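Local coordinates for protein trans-4-hydroxy-L-proline dehydratase (Clostridioides difficile 70-100-2010, PDB 6VXC) that uses a glycyl radical to dehydrate trans-4-hydroxy-L-proline to (S)-1-pyrroline-5-carboxylate in the anaerobic breakdown of hydroxyproline, at residues T405-R418 with V732-R746. Sequence-based numbering, arbitrary orientation.
Sequences TPQKFLKRACEISR and VQGEKGLDNMANLVR
Leu738 and Ala742, one helical turn apart, are the two knobs that helix 734-746 presses into helix 407-418. Leu738 fills the hollow between Lys411, Cys414, Glu415 and Arg418. Its CD2 lies over the centre of one face of the Arg418 guanidinium, 3.5 Å from CZ, while CD1 abuts CG of Glu415. Arg418 runs out straight, then bends at chi3 (70°), turning its guanidinium under Leu738. Its NH2 donates a nearly straight hydrogen bond to Val732 O (2.9 Å) and a more bent one to Gly734 O, tying Arg418 to the backbone of 732-734.

Ala742 CB sits among Gln407, Leu410, Lys411 and Cys414, with Leu410 CD2 3.8 Å away. Cys414 SG lies against Ala742 and Met741 CB. At the other end, Arg746 grips Gln407 side-on: NE and NH2 both donate to OE1, with amide and guanidinium planes 13° apart. NH2 of Arg746 also hydrogen-bonds to Thr405 O. On the more exposed side, Lys411 NZ forms a salt bridge with Asp739 OD1 (2.9 Å).

The helix axes are 9.2 Å apart, at 110°. In one mixed sheet, Leu410 and Cys414 rest on Phe426 of strand 426-428, Met741 and Val745 on Phe758 of strand 755-759. Helix 378-390 flanks helix 407-418.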
loop_
_atom_site.group_PDB
_atom_site.type_symbol
_atom_site.label_atom_id
_atom_site.label_comp_id
_atom_site.label_asym_id
_atom_site.label_seq_id
_atom_site.Cartn_x
_atom_site.Cartn_y
_atom_site.Cartn_z
ATOM N N THR A 405 -4.949 -21.702 -12.986
ATOM C CA THR A 405 -5.580 -20.618 -13.732
ATOM C C THR A 405 -5.596 -20.945 -15.223
ATOM O O THR A 405 -4.570 -21.338 -15.777
ATOM C CB THR A 405 -4.814 -19.309 -13.507
ATOM O OG1 THR A 405 -4.838 -18.956 -12.117
ATOM C CG2 THR A 405 -5.393 -18.168 -14.366
ATOM N N PRO A 406 -6.725 -20.779 -15.903
ATOM C CA PRO A 406 -6.751 -21.018 -17.353
ATOM C C PRO A 406 -5.825 -20.065 -18.093
ATOM O O PRO A 406 -5.677 -18.900 -17.726
ATOM C CB PRO A 406 -8.223 -20.796 -17.722
ATOM C CG PRO A 406 -8.966 -20.975 -16.411
ATOM C CD PRO A 406 -8.059 -20.494 -15.356
ATOM N N GLN A 407 -5.150 -20.591 -19.112
ATOM C CA GLN A 407 -4.236 -19.756 -19.883
ATOM C C GLN A 407 -4.960 -18.576 -20.523
ATOM O O GLN A 407 -4.379 -17.501 -20.671
ATOM C CB GLN A 407 -3.520 -20.595 -20.943
ATOM C CG GLN A 407 -2.346 -19.873 -21.602
ATOM C CD GLN A 407 -1.125 -19.788 -20.706
ATOM O OE1 GLN A 407 -1.182 -20.125 -19.522
ATOM N NE2 GLN A 407 0.001 -19.361 -21.281
ATOM N N LYS A 408 -6.229 -18.742 -20.884
ATOM C CA LYS A 408 -6.979 -17.632 -21.465
ATOM C C LYS A 408 -7.038 -16.437 -20.515
ATOM O O LYS A 408 -6.935 -15.282 -20.947
ATOM C CB LYS A 408 -8.395 -18.084 -21.825
ATOM C CG LYS A 408 -9.308 -16.958 -22.300
ATOM C CD LYS A 408 -10.720 -17.462 -22.646
ATOM C CE LYS A 408 -11.654 -16.308 -22.985
ATOM N NZ LYS A 408 -13.067 -16.751 -23.068
ATOM N N PHE A 409 -7.218 -16.696 -19.219
ATOM C CA PHE A 409 -7.279 -15.600 -18.258
ATOM C C PHE A 409 -5.932 -14.894 -18.166
ATOM O O PHE A 409 -5.856 -13.665 -18.228
ATOM C CB PHE A 409 -7.713 -16.126 -16.890
ATOM C CG PHE A 409 -7.805 -15.054 -15.822
ATOM C CD1 PHE A 409 -8.935 -14.259 -15.718
ATOM C CD2 PHE A 409 -6.763 -14.848 -14.924
ATOM C CE1 PHE A 409 -9.031 -13.279 -14.738
ATOM C CE2 PHE A 409 -6.851 -13.856 -13.942
ATOM C CZ PHE A 409 -7.996 -13.070 -13.852
ATOM N N LEU A 410 -4.851 -15.661 -18.044
ATOM C CA LEU A 410 -3.531 -15.047 -17.992
ATOM C C LEU A 410 -3.259 -14.195 -19.233
ATOM O O LEU A 410 -2.742 -13.076 -19.130
ATOM C CB LEU A 410 -2.465 -16.135 -17.832
ATOM C CG LEU A 410 -1.008 -15.705 -17.998
ATOM C CD1 LEU A 410 -0.611 -14.613 -16.992
ATOM C CD2 LEU A 410 -0.068 -16.924 -17.931
ATOM N N LYS A 411 -3.605 -14.707 -20.422
ATOM C CA LYS A 411 -3.289 -13.972 -21.642
ATOM C C LYS A 411 -4.108 -12.691 -21.751
ATOM O O LYS A 411 -3.610 -11.672 -22.235
ATOM C CB LYS A 411 -3.484 -14.863 -22.871
ATOM C CG LYS A 411 -2.373 -15.920 -23.010
ATOM C CD LYS A 411 -2.518 -16.762 -24.272
ATOM C CE LYS A 411 -2.272 -15.939 -25.534
ATOM N NZ LYS A 411 -2.190 -16.823 -26.743
ATOM N N ARG A 412 -5.361 -12.720 -21.305
ATOM C CA ARG A 412 -6.150 -11.496 -21.262
ATOM C C ARG A 412 -5.504 -10.460 -20.344
ATOM O O ARG A 412 -5.487 -9.263 -20.660
ATOM C CB ARG A 412 -7.574 -11.816 -20.814
ATOM C CG ARG A 412 -8.466 -10.621 -20.665
ATOM C CD ARG A 412 -8.891 -10.058 -22.009
ATOM N NE ARG A 412 -9.874 -8.992 -21.831
ATOM C CZ ARG A 412 -9.621 -7.712 -22.056
ATOM N NH1 ARG A 412 -8.418 -7.356 -22.489
ATOM N NH2 ARG A 412 -10.558 -6.796 -21.854
ATOM N N ALA A 413 -4.987 -10.904 -19.190
ATOM C CA ALA A 413 -4.254 -9.992 -18.313
ATOM C C ALA A 413 -3.002 -9.456 -19.000
ATOM O O ALA A 413 -2.702 -8.260 -18.917
ATOM C CB ALA A 413 -3.883 -10.696 -17.005
ATOM N N CYS A 414 -2.265 -10.320 -19.703
ATOM C CA CYS A 414 -1.106 -9.831 -20.444
ATOM C C CYS A 414 -1.505 -8.857 -21.547
ATOM O O CYS A 414 -0.769 -7.902 -21.817
ATOM C CB CYS A 414 -0.311 -10.993 -21.022
ATOM S SG CYS A 414 0.511 -12.003 -19.792
ATOM N N GLU A 415 -2.654 -9.080 -22.201
ATOM C CA GLU A 415 -3.128 -8.119 -23.195
ATOM C C GLU A 415 -3.240 -6.726 -22.607
ATOM O O GLU A 415 -2.858 -5.740 -23.244
ATOM C CB GLU A 415 -4.500 -8.511 -23.733
ATOM C CG GLU A 415 -4.545 -9.539 -24.796
ATOM C CD GLU A 415 -5.978 -9.735 -25.278
ATOM O OE1 GLU A 415 -6.713 -8.721 -25.373
ATOM O OE2 GLU A 415 -6.365 -10.902 -25.518
ATOM N N ILE A 416 -3.785 -6.627 -21.397
ATOM C CA ILE A 416 -3.959 -5.323 -20.782
ATOM C C ILE A 416 -2.606 -4.749 -20.371
ATOM O O ILE A 416 -2.314 -3.580 -20.632
ATOM C CB ILE A 416 -4.941 -5.419 -19.598
ATOM C CG1 ILE A 416 -6.302 -5.957 -20.081
ATOM C CG2 ILE A 416 -5.119 -4.074 -18.951
ATOM C CD1 ILE A 416 -7.214 -6.484 -18.946
ATOM N N SER A 417 -1.756 -5.568 -19.747
ATOM C CA SER A 417 -0.434 -5.099 -19.320
ATOM C C SER A 417 0.362 -4.562 -20.507
ATOM O O SER A 417 0.998 -3.501 -20.422
ATOM C CB SER A 417 0.315 -6.246 -18.625
ATOM O OG SER A 417 1.640 -5.901 -18.243
ATOM N N ARG A 418 0.269 -5.246 -21.649
ATOM C CA ARG A 418 1.027 -4.841 -22.816
ATOM C C ARG A 418 0.609 -3.466 -23.315
ATOM O O ARG A 418 1.387 -2.807 -24.002
ATOM C CB ARG A 418 0.830 -5.893 -23.917
ATOM C CG ARG A 418 1.407 -5.530 -25.256
ATOM C CD ARG A 418 1.301 -6.689 -26.253
ATOM N NE ARG A 418 -0.063 -6.971 -26.692
ATOM C CZ ARG A 418 -0.355 -7.826 -27.669
ATOM N NH1 ARG A 418 -1.605 -8.045 -28.024
ATOM N NH2 ARG A 418 0.621 -8.468 -28.291
ATOM N N VAL A 732 6.991 -7.296 -27.785
ATOM C CA VAL A 732 5.783 -7.913 -27.272
ATOM C C VAL A 732 4.636 -7.821 -28.285
ATOM O O VAL A 732 3.481 -7.893 -27.904
ATOM C CB VAL A 732 5.375 -7.317 -25.910
ATOM C CG1 VAL A 732 6.454 -7.579 -24.872
ATOM C CG2 VAL A 732 5.087 -5.830 -26.034
ATOM N N GLN A 733 4.932 -7.659 -29.569
ATOM C CA GLN A 733 3.868 -7.500 -30.553
ATOM C C GLN A 733 3.312 -8.850 -30.968
ATOM O O GLN A 733 3.999 -9.871 -30.914
ATOM C CB GLN A 733 4.364 -6.741 -31.787
ATOM C CG GLN A 733 4.483 -5.268 -31.558
ATOM C CD GLN A 733 5.398 -4.586 -32.549
ATOM O OE1 GLN A 733 6.111 -5.238 -33.309
ATOM N NE2 GLN A 733 5.377 -3.258 -32.546
ATOM N N GLY A 734 2.046 -8.839 -31.383
ATOM C CA GLY A 734 1.394 -10.022 -31.906
ATOM C C GLY A 734 1.087 -11.069 -30.852
ATOM O O GLY A 734 1.241 -10.868 -29.650
ATOM N N GLU A 735 0.622 -12.221 -31.341
ATOM C CA GLU A 735 0.320 -13.337 -30.451
ATOM C C GLU A 735 1.586 -13.899 -29.815
ATOM O O GLU A 735 1.554 -14.335 -28.665
ATOM C CB GLU A 735 -0.421 -14.444 -31.217
ATOM C CG GLU A 735 -0.128 -15.857 -30.698
ATOM C CD GLU A 735 -0.518 -16.971 -31.681
ATOM O OE1 GLU A 735 -1.733 -17.163 -31.905
ATOM O OE2 GLU A 735 0.393 -17.650 -32.226
ATOM N N LYS A 736 2.700 -13.922 -30.553
ATOM C CA LYS A 736 3.955 -14.388 -29.964
ATOM C C LYS A 736 4.375 -13.505 -28.802
ATOM O O LYS A 736 4.928 -13.992 -27.809
ATOM C CB LYS A 736 5.071 -14.411 -31.000
ATOM C CG LYS A 736 5.223 -15.725 -31.725
ATOM C CD LYS A 736 6.377 -15.659 -32.718
ATOM C CE LYS A 736 7.680 -15.300 -32.017
ATOM N NZ LYS A 736 8.088 -16.363 -31.056
ATOM N N GLY A 737 4.136 -12.198 -28.922
ATOM C CA GLY A 737 4.454 -11.302 -27.829
ATOM C C GLY A 737 3.643 -11.608 -26.584
ATOM O O GLY A 737 4.186 -11.671 -25.478
ATOM N N LEU A 738 2.330 -11.810 -26.747
ATOM C CA LEU A 738 1.505 -12.193 -25.603
ATOM C C LEU A 738 2.024 -13.475 -24.976
ATOM O O LEU A 738 2.176 -13.564 -23.752
ATOM C CB LEU A 738 0.047 -12.382 -26.022
ATOM C CG LEU A 738 -0.782 -11.138 -26.274
ATOM C CD1 LEU A 738 -2.239 -11.540 -26.474
ATOM C CD2 LEU A 738 -0.610 -10.169 -25.113
ATOM N N ASP A 739 2.332 -14.472 -25.810
ATOM C CA ASP A 739 2.803 -15.742 -25.275
ATOM C C ASP A 739 4.124 -15.564 -24.543
ATOM O O ASP A 739 4.344 -16.178 -23.494
ATOM C CB ASP A 739 2.944 -16.784 -26.383
ATOM C CG ASP A 739 1.602 -17.244 -26.913
ATOM O OD1 ASP A 739 0.599 -17.106 -26.178
ATOM O OD2 ASP A 739 1.561 -17.765 -28.044
ATOM N N ASN A 740 5.001 -14.710 -25.062
ATOM C CA ASN A 740 6.277 -14.505 -24.389
ATOM C C ASN A 740 6.084 -13.880 -23.011
ATOM O O ASN A 740 6.731 -14.298 -22.048
ATOM C CB ASN A 740 7.214 -13.662 -25.255
ATOM C CG ASN A 740 7.861 -14.478 -26.377
ATOM O OD1 ASN A 740 7.958 -15.697 -26.284
ATOM N ND2 ASN A 740 8.325 -13.801 -27.422
ATOM N N MET A 741 5.189 -12.900 -22.890
ATOM C CA MET A 741 4.880 -12.338 -21.573
ATOM C C MET A 741 4.292 -13.398 -20.648
ATOM O O MET A 741 4.755 -13.586 -19.515
ATOM C CB MET A 741 3.905 -11.174 -21.726
ATOM C CG MET A 741 4.483 -9.990 -22.487
ATOM S SD MET A 741 3.288 -8.679 -22.802
ATOM C CE MET A 741 2.791 -8.200 -21.116
ATOM N N ALA A 742 3.255 -14.088 -21.123
ATOM C CA ALA A 742 2.600 -15.128 -20.344
ATOM C C ALA A 742 3.589 -16.190 -19.898
ATOM O O ALA A 742 3.539 -16.654 -18.758
ATOM C CB ALA A 742 1.481 -15.769 -21.170
ATOM N N ASN A 743 4.486 -16.595 -20.790
ATOM C CA ASN A 743 5.451 -17.625 -20.454
ATOM C C ASN A 743 6.439 -17.144 -19.402
ATOM O O ASN A 743 6.879 -17.931 -18.563
ATOM C CB ASN A 743 6.191 -18.073 -21.710
ATOM C CG ASN A 743 5.329 -18.936 -22.634
ATOM O OD1 ASN A 743 4.236 -19.352 -22.264
ATOM N ND2 ASN A 743 5.840 -19.225 -23.831
ATOM N N LEU A 744 6.843 -15.872 -19.467
ATOM C CA LEU A 744 7.765 -15.350 -18.466
ATOM C C LEU A 744 7.120 -15.358 -17.080
ATOM O O LEU A 744 7.751 -15.744 -16.089
ATOM C CB LEU A 744 8.207 -13.932 -18.848
ATOM C CG LEU A 744 9.336 -13.327 -17.992
ATOM C CD1 LEU A 744 10.679 -13.983 -18.317
ATOM C CD2 LEU A 744 9.419 -11.819 -18.095
ATOM N N VAL A 745 5.857 -14.960 -17.005
ATOM C CA VAL A 745 5.134 -14.993 -15.735
ATOM C C VAL A 745 5.098 -16.413 -15.182
ATOM O O VAL A 745 5.430 -16.645 -14.014
ATOM C CB VAL A 745 3.725 -14.403 -15.911
ATOM C CG1 VAL A 745 2.888 -14.587 -14.644
ATOM C CG2 VAL A 745 3.825 -12.926 -16.254
ATOM N N ARG A 746 4.696 -17.376 -16.026
ATOM C CA ARG A 746 4.621 -18.784 -15.628
ATOM C C ARG A 746 5.982 -19.331 -15.215
ATOM O O ARG A 746 6.080 -20.132 -14.277
ATOM C CB ARG A 746 4.067 -19.649 -16.775
ATOM C CG ARG A 746 2.621 -19.444 -17.156
ATOM C CD ARG A 746 1.686 -20.285 -16.345
ATOM N NE ARG A 746 0.355 -20.307 -16.933
ATOM C CZ ARG A 746 -0.751 -20.479 -16.218
ATOM N NH1 ARG A 746 -0.661 -20.636 -14.903
ATOM N NH2 ARG A 746 -1.939 -20.452 -16.798
HETATM O O HOH W 1 2.559 -19.629 -20.320
HETATM O O HOH W 2 0.316 -19.572 -24.491
#